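Local coordinates for protein xylosidase (PDB 6XN2) that probably hydrolyses xylosidic linkages in xylan-derived oligosaccharides as a family 43 glycoside hydrolase, and binds xylose units in its pocket, at residues A[178-183]-A[219-224]; A[297-302]-A[351-356]. All blocks are in the same frame, centred on the assembly; numbering follows the deposited sequence.

Contact 1. Residues A[178-183]-A[219-224]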
ATOM      1  N   ASP A 178       0.766 -20.710  -4.129  1.00 36.95           N
ATOM      2  CA  ASP A 178       0.899 -21.597  -5.240  1.00 34.81           C
ATOM      3  C   ASP A 178       2.041 -21.278  -6.156  1.00 36.65           C
ATOM      4  O   ASP A 178       2.207 -21.913  -7.127  1.00 37.86           O
ATOM      5  CB  ASP A 178      -0.401 -21.714  -5.999  1.00 34.57           C
ATOM      6  CG  ASP A 178      -0.719 -20.510  -6.812  1.00 37.79           C
ATOM      7  OD1 ASP A 178       0.076 -19.603  -6.908  1.00 38.61           O
ATOM      8  OD2 ASP A 178      -1.785 -20.467  -7.392  1.00 40.09           O
ATOM      9  N   GLY A 179       2.807 -20.259  -5.860  1.00 33.58           N
ATOM     10  CA  GLY A 179       3.925 -19.923  -6.694  1.00 33.74           C
ATOM     11  C   GLY A 179       3.789 -18.757  -7.622  1.00 32.68           C
ATOM     12  O   GLY A 179       4.751 -18.248  -8.095  1.00 35.14           O
ATOM     13  N   ALA A 180       2.576 -18.329  -7.880  1.00 33.48           N
ATOM     14  CA  ALA A 180       2.378 -17.206  -8.749  1.00 29.27           C
ATOM     15  C   ALA A 180       2.509 -15.891  -8.016  1.00 29.72           C
ATOM     16  O   ALA A 180       2.448 -15.858  -6.831  1.00 29.96           O
ATOM     17  CB  ALA A 180       1.030 -17.288  -9.405  1.00 30.41           C
ATOM     18  N   HIS A 181       2.715 -14.833  -8.765  1.00 26.24           N
ATOM     19  CA  HIS A 181       2.783 -13.502  -8.233  1.00 27.05           C
ATOM     20  C   HIS A 181       1.728 -12.656  -8.909  1.00 27.03           C
ATOM     21  O   HIS A 181       1.563 -12.724 -10.079  1.00 26.11           O
ATOM     22  CB  HIS A 181       4.143 -12.863  -8.401  1.00 27.17           C
ATOM     23  CG  HIS A 181       5.181 -13.333  -7.441  1.00 27.46           C
ATOM     24  ND1 HIS A 181       5.976 -14.418  -7.687  1.00 30.05           N
ATOM     25  CD2 HIS A 181       5.615 -12.819  -6.278  1.00 28.58           C
ATOM     26  CE1 HIS A 181       6.812 -14.592  -6.689  1.00 27.60           C
ATOM     27  NE2 HIS A 181       6.619 -13.629  -5.823  1.00 27.23           N
ATOM     28  N   TYR A 182       1.015 -11.858  -8.138  1.00 25.01           N
ATOM     29  CA  TYR A 182      -0.019 -11.003  -8.667  1.00 24.62           C
ATOM     30  C   TYR A 182       0.233  -9.563  -8.310  1.00 27.51           C
ATOM     31  O   TYR A 182       0.550  -9.256  -7.215  1.00 26.79           O
ATOM     32  CB  TYR A 182      -1.394 -11.389  -8.137  1.00 25.10           C
ATOM     33  CG  TYR A 182      -1.872 -12.764  -8.494  1.00 28.52           C
ATOM     34  CD1 TYR A 182      -1.561 -13.833  -7.727  1.00 28.56           C
ATOM     35  CD2 TYR A 182      -2.632 -12.975  -9.588  1.00 28.02           C
ATOM     36  CE1 TYR A 182      -1.988 -15.088  -8.052  1.00 28.23           C
ATOM     37  CE2 TYR A 182      -3.065 -14.219  -9.917  1.00 29.56           C
ATOM     38  CZ  TYR A 182      -2.731 -15.278  -9.156  1.00 31.31           C
ATOM     39  OH  TYR A 182      -3.176 -16.519  -9.479  1.00 29.00           O
ATOM     40  N   LEU A 183       0.088  -8.685  -9.274  1.00 25.19           N
ATOM     41  CA  LEU A 183       0.255  -7.264  -9.027  1.00 28.36           C
ATOM     42  C   LEU A 183      -1.104  -6.596  -8.861  1.00 26.05           C
ATOM     43  O   LEU A 183      -1.997  -6.768  -9.693  1.00 26.09           O
ATOM     44  CB  LEU A 183       1.039  -6.600 -10.167  1.00 27.49           C
ATOM     45  CG  LEU A 183       1.122  -5.064 -10.105  1.00 27.09           C
ATOM     46  CD1 LEU A 183       1.941  -4.584  -8.906  1.00 24.36           C
ATOM     47  CD2 LEU A 183       1.674  -4.512 -11.414  1.00 25.61           C
ATOM     48  N   VAL A 219      -5.851  -5.858 -10.936  1.00 21.93           N
ATOM     49  CA  VAL A 219      -5.065  -7.014 -10.610  1.00 23.92           C
ATOM     50  C   VAL A 219      -4.569  -7.680 -11.879  1.00 25.67           C
ATOM     51  O   VAL A 219      -5.265  -7.755 -12.822  1.00 28.55           O
ATOM     52  CB  VAL A 219      -5.820  -8.014  -9.745  1.00 25.51           C
ATOM     53  CG1 VAL A 219      -7.057  -8.509 -10.425  1.00 25.27           C
ATOM     54  CG2 VAL A 219      -4.945  -9.165  -9.304  1.00 27.92           C
ATOM     55  N   ALA A 220      -3.327  -8.102 -11.887  1.00 26.77           N
ATOM     56  CA  ALA A 220      -2.775  -8.795 -13.016  1.00 29.23           C
ATOM     57  C   ALA A 220      -1.703  -9.753 -12.575  1.00 26.76           C
ATOM     58  O   ALA A 220      -0.829  -9.403 -11.863  1.00 23.99           O
ATOM     59  CB  ALA A 220      -2.208  -7.828 -13.996  1.00 25.56           C
ATOM     60  N   ARG A 221      -1.785 -10.977 -13.048  1.00 25.99           N
ATOM     61  CA  ARG A 221      -0.755 -11.939 -12.735  1.00 29.86           C
ATOM     62  C   ARG A 221       0.532 -11.483 -13.396  1.00 27.12           C
ATOM     63  O   ARG A 221       0.548 -10.989 -14.480  1.00 27.28           O
ATOM     64  CB  ARG A 221      -1.115 -13.356 -13.204  1.00 31.93           C
ATOM     65  CG  ARG A 221      -0.114 -14.402 -12.782  1.00 32.35           C
ATOM     66  CD  ARG A 221      -0.452 -15.798 -13.193  1.00 43.36           C
ATOM     67  NE  ARG A 221      -0.348 -16.019 -14.618  1.00 56.79           N
ATOM     68  CZ  ARG A 221       0.784 -16.302 -15.257  1.00 65.84           C
ATOM     69  NH1 ARG A 221       1.935 -16.367 -14.608  1.00 58.34           N
ATOM     70  NH2 ARG A 221       0.765 -16.487 -16.563  1.00 69.00           N
ATOM     71  N   LEU A 222       1.621 -11.656 -12.694  1.00 27.01           N
ATOM     72  CA  LEU A 222       2.879 -11.288 -13.210  1.00 26.26           C
ATOM     73  C   LEU A 222       3.509 -12.419 -13.998  1.00 29.65           C
ATOM     74  O   LEU A 222       3.353 -13.546 -13.697  1.00 29.38           O
ATOM     75  CB  LEU A 222       3.818 -10.918 -12.064  1.00 27.67           C
ATOM     76  CG  LEU A 222       3.589  -9.578 -11.391  1.00 26.49           C
ATOM     77  CD1 LEU A 222       4.409  -9.446 -10.143  1.00 29.06           C
ATOM     78  CD2 LEU A 222       3.876  -8.435 -12.310  1.00 24.45           C
ATOM     79  N   HIS A 223       4.283 -12.024 -14.981  1.00 26.61           N
ATOM     80  CA  HIS A 223       5.050 -12.998 -15.771  1.00 31.50           C
ATOM     81  C   HIS A 223       6.138 -13.557 -14.857  1.00 29.12           C
ATOM     82  O   HIS A 223       6.634 -12.877 -13.982  1.00 25.71           O
ATOM     83  CB  HIS A 223       5.615 -12.298 -17.006  1.00 30.43           C
ATOM     84  CG  HIS A 223       6.211 -13.192 -18.037  1.00 33.79           C
ATOM     85  ND1 HIS A 223       7.490 -13.661 -17.954  1.00 37.51           N
ATOM     86  CD2 HIS A 223       5.717 -13.679 -19.185  1.00 34.82           C
ATOM     87  CE1 HIS A 223       7.747 -14.418 -18.986  1.00 36.62           C
ATOM     88  NE2 HIS A 223       6.694 -14.430 -19.757  1.00 35.29           N
ATOM     89  N   GLU A 224       6.639 -14.735 -15.188  1.00 30.15           N
ATOM     90  CA  GLU A 224       7.726 -15.352 -14.465  1.00 34.44           C
ATOM     91  C   GLU A 224       8.982 -14.497 -14.407  1.00 32.72           C
ATOM     92  O   GLU A 224       9.741 -14.583 -13.509  1.00 31.37           O
ATOM     93  CB  GLU A 224       8.044 -16.733 -15.039  1.00 38.12           C
ATOM     94  CG  GLU A 224       8.610 -16.678 -16.438  1.00 52.01           C
ATOM     95  CD  GLU A 224       8.712 -18.030 -17.126  1.00 68.79           C
ATOM     96  OE1 GLU A 224       8.986 -19.034 -16.455  1.00 75.54           O
ATOM     97  OE2 GLU A 224       8.539 -18.077 -18.344  1.00 71.93           O
TER
HETATM   98  O   HOH W   1       3.460 -15.279 -11.595  1.00 29.74           O
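L222 packs its side chain on H181 and L183 of the neighbouring strand 181-185, meeting each with a separate part. Its CB rests against the carbonyl oxygen H181 O at 3.5 Å, the same oxygen that accepts the nearly straight bond from L222 N (2.8 Å). CG, turned away from its own carbonyl carbon (chi1 -75°), then passes close to L183 CB, and the chain forks: CD1 meets H181 CB at 3.8 Å and CD2 meets L183 CB at 4.0 Å. V173 of strand 172-175 also touches the H181, L183 and L222 side chains. The two segments pair through the two middle, antiparallel strands of a four-stranded blade, in line with the five-bladed beta-propeller of family 43. L183 and A220 form a hydrogen-bonded pair, L183 N giving to A220 O at 2.8 Å while A220 N returns the bond to L183 O. Beside it, Y182 and R221 make a non-hydrogen-bonded pair on the other face. There R221 CB lies 3.9 Å from Y182 CE2, at an oblique approach, and the guanidinium plane stands 86° from the ring, which Y289 meets edge-to-face. A water donates to L222 O (2.7 Å) and accepts from H181 N, bridging the backbones where the strands part. Just ahead of H181, D178 OD1 accepts from A180 N in an Asx turn.

Contact 2. Residues A[297-302]-A[351-356]; sequences VLLAPV and ATIYPY
T352 and V297 meet through a side chain and a carbonyl: T352 OG1 donates to V297 O at 2.8 Å, approaching tilted from the carbonyl plane, while T352 CG2 packs on V297 CG1. Strand 292-299, part of what fits a family 43 beta-propeller, turns a corner at L298 in a classic beta bulge, L298 and L299 both facing I280 of strand 280-285, and the tail 351-356 runs alongside it in the same direction. One bridge, L299 with I353, joins the backbones. I353 N donates to L298 O at 2.8 Å from well above the carbonyl plane, and I353 O accepts from A300 N at 3.1 Å, nearly head-on along its C=O direction, so the I353 peptide groups are gripped from both sides of L299.

Around these bonds the contact is apolar. L299 CG is trans to its backbone N (chi1 -178°), and its CD1 comes back to the tail, 3.9 Å from P355 CD and close to I353 CB. A300 CB touches both P355 CD and, obliquely, Y354 CD2 (3.7 Å), two partners at about a right angle to each other. V302 CG1 meets P355 CG at 4.0 Å.

Further out, L320 of strand 317-324, which is not part of the sheet of strand 292-299, touches the side chains of L298, L299 and I353. The tail is held to the N-terminal region, at the end of helix 29-36 and just after it, by Y356 O with T36 OG1 and by a backbone hydrogen bond between P355 and I38. P355 CB lies over one face of the Y356 ring, offset toward its rim. The ring's edge points at V302 CA, in the ring plane, with Y356 OH 3.4 Å from that carbon; the same hydroxyl is hydrogen-bonded to D324 OD2 and V303 N.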
ATOM      1  N   VAL A 297     -13.843  -2.580   9.012  1.00 30.05           N
ATOM      2  CA  VAL A 297     -12.743  -1.674   9.197  1.00 29.74           C
ATOM      3  C   VAL A 297     -11.617  -2.361   9.925  1.00 35.50           C
ATOM      4  O   VAL A 297     -11.804  -2.948  10.936  1.00 30.99           O
ATOM      5  CB  VAL A 297     -13.172  -0.457  10.016  1.00 33.98           C
ATOM      6  CG1 VAL A 297     -12.030   0.457  10.287  1.00 34.66           C
ATOM      7  CG2 VAL A 297     -14.289   0.290   9.349  1.00 35.20           C
ATOM      8  N   LEU A 298     -10.432  -2.218   9.394  1.00 31.96           N
ATOM      9  CA  LEU A 298      -9.255  -2.871   9.923  1.00 30.85           C
ATOM     10  C   LEU A 298      -8.411  -1.885  10.740  1.00 31.27           C
ATOM     11  O   LEU A 298      -7.859  -2.232  11.785  1.00 32.28           O
ATOM     12  CB  LEU A 298      -8.465  -3.463   8.756  1.00 31.43           C
ATOM     13  CG  LEU A 298      -7.268  -4.358   8.993  1.00 32.47           C
ATOM     14  CD1 LEU A 298      -7.246  -5.376   7.874  1.00 30.40           C
ATOM     15  CD2 LEU A 298      -6.007  -3.529   8.984  1.00 37.39           C
ATOM     16  N   LEU A 299      -8.375  -0.657  10.292  1.00 29.65           N
ATOM     17  CA  LEU A 299      -7.682   0.372  10.994  1.00 31.24           C
ATOM     18  C   LEU A 299      -8.553   1.593  11.078  1.00 30.06           C
ATOM     19  O   LEU A 299      -8.977   2.089  10.103  1.00 28.20           O
ATOM     20  CB  LEU A 299      -6.353   0.727  10.332  1.00 28.75           C
ATOM     21  CG  LEU A 299      -5.450   1.773  10.977  1.00 31.54           C
ATOM     22  CD1 LEU A 299      -4.943   1.359  12.334  1.00 27.65           C
ATOM     23  CD2 LEU A 299      -4.282   2.145  10.099  1.00 27.48           C
ATOM     24  N   ALA A 300      -8.643   2.180  12.252  1.00 30.54           N
ATOM     25  CA  ALA A 300      -9.355   3.423  12.426  1.00 31.96           C
ATOM     26  C   ALA A 300      -8.505   4.594  11.957  1.00 31.71           C
ATOM     27  O   ALA A 300      -7.343   4.479  11.707  1.00 25.31           O
ATOM     28  CB  ALA A 300      -9.743   3.611  13.864  1.00 30.50           C
ATOM     29  N   PRO A 301      -9.113   5.763  11.864  1.00 30.80           N
ATOM     30  CA  PRO A 301      -8.384   6.905  11.351  1.00 28.72           C
ATOM     31  C   PRO A 301      -7.111   7.280  12.051  1.00 28.19           C
ATOM     32  O   PRO A 301      -7.056   7.264  13.227  1.00 28.96           O
ATOM     33  CB  PRO A 301      -9.408   8.021  11.435  1.00 28.04           C
ATOM     34  CG  PRO A 301     -10.705   7.347  11.343  1.00 27.70           C
ATOM     35  CD  PRO A 301     -10.533   6.059  12.045  1.00 31.21           C
ATOM     36  N   VAL A 302      -6.110   7.617  11.276  1.00 27.71           N
ATOM     37  CA  VAL A 302      -4.821   8.046  11.800  1.00 25.55           C
ATOM     38  C   VAL A 302      -4.668   9.559  11.675  1.00 29.03           C
ATOM     39  O   VAL A 302      -5.426  10.201  10.944  1.00 26.81           O
ATOM     40  CB  VAL A 302      -3.658   7.365  11.059  1.00 27.57           C
ATOM     41  CG1 VAL A 302      -3.653   5.857  11.329  1.00 27.64           C
ATOM     42  CG2 VAL A 302      -3.761   7.641   9.559  1.00 28.83           C
ATOM     43  N   ALA A 351     -10.198  -7.878  13.810  1.00 36.85           N
ATOM     44  CA  ALA A 351     -10.650  -6.829  14.673  1.00 39.49           C
ATOM     45  C   ALA A 351     -10.054  -5.487  14.360  1.00 38.05           C
ATOM     46  O   ALA A 351      -8.933  -5.382  13.999  1.00 35.75           O
ATOM     47  CB  ALA A 351     -10.350  -7.211  16.101  1.00 45.37           C
ATOM     48  N   THR A 352     -10.837  -4.452  14.521  1.00 35.33           N
ATOM     49  CA  THR A 352     -10.369  -3.139  14.256  1.00 34.67           C
ATOM     50  C   THR A 352      -9.224  -2.726  15.164  1.00 38.27           C
ATOM     51  O   THR A 352      -9.251  -2.920  16.342  1.00 38.26           O
ATOM     52  CB  THR A 352     -11.504  -2.115  14.380  1.00 32.97           C
ATOM     53  OG1 THR A 352     -12.594  -2.522  13.586  1.00 32.80           O
ATOM     54  CG2 THR A 352     -11.097  -0.816  13.923  1.00 31.42           C
ATOM     55  N   ILE A 353      -8.211  -2.143  14.579  1.00 32.49           N
ATOM     56  CA  ILE A 353      -7.097  -1.635  15.334  1.00 32.09           C
ATOM     57  C   ILE A 353      -7.306  -0.139  15.505  1.00 32.28           C
ATOM     58  O   ILE A 353      -7.570   0.523  14.577  1.00 29.55           O
ATOM     59  CB  ILE A 353      -5.783  -1.910  14.615  1.00 32.78           C
ATOM     60  CG1 ILE A 353      -5.628  -3.398  14.396  1.00 33.38           C
ATOM     61  CG2 ILE A 353      -4.625  -1.357  15.389  1.00 30.78           C
ATOM     62  CD1 ILE A 353      -4.319  -3.815  13.817  1.00 32.61           C
ATOM     63  N   TYR A 354      -7.213   0.355  16.729  1.00 33.62           N
ATOM     64  CA  TYR A 354      -7.396   1.755  17.033  1.00 30.41           C
ATOM     65  C   TYR A 354      -6.025   2.271  17.374  1.00 30.34           C
ATOM     66  O   TYR A 354      -5.521   1.968  18.393  1.00 32.83           O
ATOM     67  CB  TYR A 354      -8.405   1.908  18.168  1.00 32.14           C
ATOM     68  CG  TYR A 354      -9.805   1.525  17.769  1.00 31.39           C
ATOM     69  CD1 TYR A 354     -10.232   0.256  17.868  1.00 34.63           C
ATOM     70  CD2 TYR A 354     -10.665   2.436  17.241  1.00 34.15           C
ATOM     71  CE1 TYR A 354     -11.490  -0.106  17.470  1.00 37.59           C
ATOM     72  CE2 TYR A 354     -11.925   2.081  16.848  1.00 30.49           C
ATOM     73  CZ  TYR A 354     -12.322   0.803  16.966  1.00 34.68           C
ATOM     74  OH  TYR A 354     -13.559   0.417  16.595  1.00 37.31           O
ATOM     75  N   PRO A 355      -5.459   3.093  16.510  1.00 26.41           N
ATOM     76  CA  PRO A 355      -4.055   3.514  16.603  1.00 30.58           C
ATOM     77  C   PRO A 355      -3.746   4.445  17.778  1.00 30.17           C
ATOM     78  O   PRO A 355      -2.574   4.634  18.082  1.00 29.31           O
ATOM     79  CB  PRO A 355      -3.815   4.231  15.268  1.00 30.74           C
ATOM     80  CG  PRO A 355      -5.168   4.660  14.808  1.00 31.09           C
ATOM     81  CD  PRO A 355      -6.116   3.604  15.292  1.00 31.70           C
ATOM     82  N   TYR A 356      -4.764   5.022  18.413  1.00 31.52           N
ATOM     83  CA  TYR A 356      -4.542   5.881  19.576  1.00 29.83           C
ATOM     84  C   TYR A 356      -5.404   5.404  20.734  1.00 31.42           C
ATOM     85  O   TYR A 356      -5.630   6.139  21.685  1.00 28.99           O
ATOM     86  CB  TYR A 356      -4.829   7.350  19.223  1.00 27.48           C
ATOM     87  CG  TYR A 356      -4.203   7.690  17.896  1.00 32.68           C
ATOM     88  CD1 TYR A 356      -2.824   7.845  17.781  1.00 28.39           C
ATOM     89  CD2 TYR A 356      -4.976   7.788  16.744  1.00 29.92           C
ATOM     90  CE1 TYR A 356      -2.235   8.114  16.562  1.00 32.51           C
ATOM     91  CE2 TYR A 356      -4.392   8.051  15.518  1.00 30.98           C
ATOM     92  CZ  TYR A 356      -3.026   8.215  15.434  1.00 27.18           C
ATOM     93  OH  TYR A 356      -2.442   8.474  14.215  1.00 27.61           O
TER

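Followed from the N terminus, the chain first closes contact 1: a 35-residue excursion with seven strand residues leaves strand 181-185 and returns on strand 218-221. It then continues through strand 234-239 and on to 280-285 before strand 292-299 opens contact 2. That loop, 48 residues with strands 310-314, 317-324 and 336-342, contains H308 and R335 of the xylose pocket and ends in the tail. The two contacts are in series, their centres about 30 Å apart on opposite sides of the chain's centre. Contact 1 joins two middle strands of one blade, contact 2 fastens the C-terminal tail to strand 292-299 of the next, the two blades meeting at strands 234-239 and 292-299.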